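Local atomic coordinates of spore cortex-lytic enzyme (Bacillus cereus ATCC 14579, PDB entry 6TCI), a protein that probably acts as an N-acetylmuramyl-L-alanine amidase that breaks down spore cortex peptidoglycan during germination, represented here by its N-terminal putative peptidoglycan-binding domain. Residues F52-D57 with K65-K70. Sequence-based numbering, arbitrary orientation.
Sequences FGLPVD and KQMLVK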
ATOM      1  N   PHE A  52      -4.154 -11.234   1.299  1.00 19.26           N
ATOM      2  CA  PHE A  52      -2.931 -11.917   0.898  1.00 18.98           C
ATOM      3  C   PHE A  52      -2.242 -12.656   2.041  1.00 20.90           C
ATOM      4  O   PHE A  52      -1.125 -13.154   1.858  1.00 22.52           O
ATOM      5  CB  PHE A  52      -1.997 -10.964   0.149  1.00 17.43           C
ATOM      6  CG  PHE A  52      -2.428 -10.736  -1.268  1.00 17.42           C
ATOM      7  CD1 PHE A  52      -3.498  -9.907  -1.549  1.00 17.96           C
ATOM      8  CD2 PHE A  52      -1.810 -11.400  -2.310  1.00 18.04           C
ATOM      9  CE1 PHE A  52      -3.930  -9.719  -2.857  1.00 19.03           C
ATOM     10  CE2 PHE A  52      -2.237 -11.222  -3.615  1.00 18.87           C
ATOM     11  CZ  PHE A  52      -3.300 -10.380  -3.889  1.00 19.48           C
ATOM     12  N   GLY A  53      -2.891 -12.765   3.198  1.00 20.39           N
ATOM     13  CA  GLY A  53      -2.368 -13.567   4.290  1.00 21.35           C
ATOM     14  C   GLY A  53      -1.225 -12.951   5.059  1.00 23.62           C
ATOM     15  O   GLY A  53      -0.475 -13.680   5.720  1.00 26.18           O
ATOM     16  N   LEU A  54      -1.064 -11.631   4.994  1.00 20.97           N
ATOM     17  CA  LEU A  54      -0.059 -10.910   5.752  1.00 19.01           C
ATOM     18  C   LEU A  54      -0.644 -10.441   7.076  1.00 20.53           C
ATOM     19  O   LEU A  54      -1.862 -10.265   7.200  1.00 21.89           O
ATOM     20  CB  LEU A  54       0.395  -9.683   4.966  1.00 17.94           C
ATOM     21  CG  LEU A  54       1.077  -9.976   3.634  1.00 20.06           C
ATOM     22  CD1 LEU A  54       1.037  -8.744   2.755  1.00 19.32           C
ATOM     23  CD2 LEU A  54       2.505 -10.443   3.844  1.00 25.02           C
ATOM     24  N   PRO A  55       0.199 -10.228   8.084  1.00 21.95           N
ATOM     25  CA  PRO A  55      -0.262  -9.543   9.296  1.00 22.21           C
ATOM     26  C   PRO A  55      -0.917  -8.224   8.922  1.00 20.63           C
ATOM     27  O   PRO A  55      -0.389  -7.460   8.112  1.00 20.16           O
ATOM     28  CB  PRO A  55       1.031  -9.319  10.088  1.00 23.92           C
ATOM     29  CG  PRO A  55       1.954 -10.390   9.608  1.00 23.84           C
ATOM     30  CD  PRO A  55       1.623 -10.599   8.158  1.00 21.96           C
ATOM     31  N   VAL A  56      -2.087  -7.973   9.502  1.00 19.69           N
ATOM     32  CA  VAL A  56      -2.908  -6.822   9.146  1.00 18.40           C
ATOM     33  C   VAL A  56      -2.581  -5.687  10.108  1.00 18.04           C
ATOM     34  O   VAL A  56      -2.940  -5.733  11.289  1.00 21.16           O
ATOM     35  CB  VAL A  56      -4.401  -7.172   9.181  1.00 18.92           C
ATOM     36  CG1 VAL A  56      -5.237  -5.963   8.777  1.00 21.66           C
ATOM     37  CG2 VAL A  56      -4.686  -8.369   8.281  1.00 20.46           C
ATOM     38  N   ASP A  57      -1.892  -4.660   9.605  1.00 16.37           N
ATOM     39  CA  ASP A  57      -1.489  -3.553  10.465  1.00 16.96           C
ATOM     40  C   ASP A  57      -1.515  -2.189   9.778  1.00 15.81           C
ATOM     41  O   ASP A  57      -1.478  -1.156  10.457  1.00 17.21           O
ATOM     42  CB  ASP A  57      -0.117  -3.810  11.086  1.00 18.79           C
ATOM     43  CG  ASP A  57       0.922  -4.206  10.062  1.00 18.88           C
ATOM     44  OD1 ASP A  57       0.894  -3.659   8.936  1.00 18.16           O
ATOM     45  OD2 ASP A  57       1.778  -5.065  10.387  1.00 22.94           O
ATOM     46  N   LYS A  65       5.462  -4.918   0.908  1.00 14.61           N
ATOM     47  CA  LYS A  65       5.845  -4.388  -0.400  1.00 15.22           C
ATOM     48  C   LYS A  65       6.135  -5.509  -1.385  1.00 14.72           C
ATOM     49  O   LYS A  65       5.714  -5.450  -2.547  1.00 15.98           O
ATOM     50  CB  LYS A  65       7.085  -3.509  -0.278  1.00 14.55           C
ATOM     51  CG  LYS A  65       6.867  -2.202   0.443  1.00 15.98           C
ATOM     52  CD  LYS A  65       8.214  -1.612   0.782  1.00 21.45           C
ATOM     53  CE  LYS A  65       8.108  -0.358   1.602  1.00 26.46           C
ATOM     54  NZ  LYS A  65       9.473   0.126   1.953  1.00 27.62           N
ATOM     55  N   GLN A  66       6.875  -6.530  -0.944  1.00 14.35           N
ATOM     56  CA  GLN A  66       7.208  -7.630  -1.843  1.00 16.43           C
ATOM     57  C   GLN A  66       5.954  -8.348  -2.315  1.00 16.06           C
ATOM     58  O   GLN A  66       5.846  -8.716  -3.494  1.00 16.95           O
ATOM     59  CB  GLN A  66       8.164  -8.600  -1.151  1.00 21.62           C
ATOM     60  CG  GLN A  66       9.581  -8.057  -1.033  1.00 28.43           C
ATOM     61  CD  GLN A  66      10.383  -8.738   0.055  1.00 35.03           C
ATOM     62  OE1 GLN A  66      10.006  -9.803   0.549  1.00 38.39           O
ATOM     63  NE2 GLN A  66      11.496  -8.119   0.444  1.00 36.03           N
ATOM     64  N   MET A  67       4.986  -8.538  -1.414  1.00 16.39           N
ATOM     65  CA  MET A  67       3.732  -9.172  -1.800  1.00 16.97           C
ATOM     66  C   MET A  67       2.950  -8.304  -2.779  1.00 16.37           C
ATOM     67  O   MET A  67       2.345  -8.819  -3.724  1.00 17.65           O
ATOM     68  CB  MET A  67       2.900  -9.463  -0.552  1.00 18.06           C
ATOM     69  CG  MET A  67       1.609 -10.211  -0.829  1.00 19.68           C
ATOM     70  SD  MET A  67       1.874 -11.961  -1.173  1.00 23.57           S
ATOM     71  CE  MET A  67       2.395 -12.543   0.436  1.00 25.69           C
ATOM     72  N   LEU A  68       2.952  -6.989  -2.566  1.00 14.97           N
ATOM     73  CA  LEU A  68       2.210  -6.096  -3.447  1.00 15.59           C
ATOM     74  C   LEU A  68       2.813  -6.081  -4.849  1.00 15.82           C
ATOM     75  O   LEU A  68       2.081  -6.067  -5.848  1.00 17.62           O
ATOM     76  CB  LEU A  68       2.153  -4.699  -2.829  1.00 16.79           C
ATOM     77  CG  LEU A  68       1.260  -3.695  -3.552  1.00 17.47           C
ATOM     78  CD1 LEU A  68      -0.158  -4.245  -3.723  1.00 17.94           C
ATOM     79  CD2 LEU A  68       1.258  -2.364  -2.809  1.00 18.17           C
ATOM     80  N   VAL A  69       4.146  -6.112  -4.942  1.00 14.92           N
ATOM     81  CA  VAL A  69       4.808  -6.209  -6.239  1.00 15.35           C
ATOM     82  C   VAL A  69       4.483  -7.540  -6.913  1.00 17.65           C
ATOM     83  O   VAL A  69       4.182  -7.585  -8.114  1.00 20.26           O
ATOM     84  CB  VAL A  69       6.322  -5.986  -6.069  1.00 15.98           C
ATOM     85  CG1 VAL A  69       7.046  -6.292  -7.346  1.00 17.49           C
ATOM     86  CG2 VAL A  69       6.598  -4.548  -5.618  1.00 15.22           C
ATOM     87  N   LYS A  70       4.533  -8.639  -6.162  1.00 18.83           N
ATOM     88  CA  LYS A  70       4.200  -9.943  -6.730  1.00 22.00           C
ATOM     89  C   LYS A  70       2.750  -9.990  -7.200  1.00 23.88           C
ATOM     90  O   LYS A  70       2.449 -10.542  -8.266  1.00 26.40           O
ATOM     91  CB  LYS A  70       4.477 -11.035  -5.696  1.00 24.82           C
ATOM     92  CG  LYS A  70       4.224 -12.460  -6.183  1.00 27.23           C
ATOM     93  CD  LYS A  70       4.525 -13.475  -5.083  1.00 30.68           C
ATOM     94  CE  LYS A  70       4.263 -14.899  -5.543  1.00 32.17           C
TER
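Met-67, on helix 62-71, packs against Phe-52 and Leu-54, the residues before and after Gly-53 in the Schellman motif that ends helix 39-51, within the small three-helix, putative peptidoglycan-binding domain of SleB. The motif turns at Gly-53, whose positive phi suits a residue without a side chain: its N bonds to Glu-50 O, while Leu-54 N reaches back to Gln-49 O. The chain leaves the helix here, and the two apolar side chains flanking the glycine both start toward helix 62-71. The close part of the contact is built on the first carbons of the methionine. Met-67 CG lies 3.8 Å from Phe-52 CB, and Met-67 CB is 3.9 Å from Leu-54 CD1, the Leu-54 and Met-67 side chains running past each other in opposite directions. The sulfur makes a Met-aromatic contact with Phe-52. Met-67 SD approaches the ring obliquely, 70° off its normal, and comes to 3.9 Å from Phe-52 CD2. Phe-48 of helix 39-51 stacks with the Phe-52 ring and also touches Met-67, while Leu-68 turns to the buried side against Phe-48 and helix 14-25. Toward solvent the packing thins out: Phe-52, Leu-54 and Met-67 all stay partly exposed, and beyond Leu-54 the loop as far as Asp-57 makes no further contact with 65-70. Met-67 leaves its helix with CG anti to the backbone N (chi1 -176°), then bends at the next two torsions, which brings its methyl beside the turn: Met-67 CE sits 3.8 Å from Phe-52 O and 4.0 Å from Leu-54 CD2.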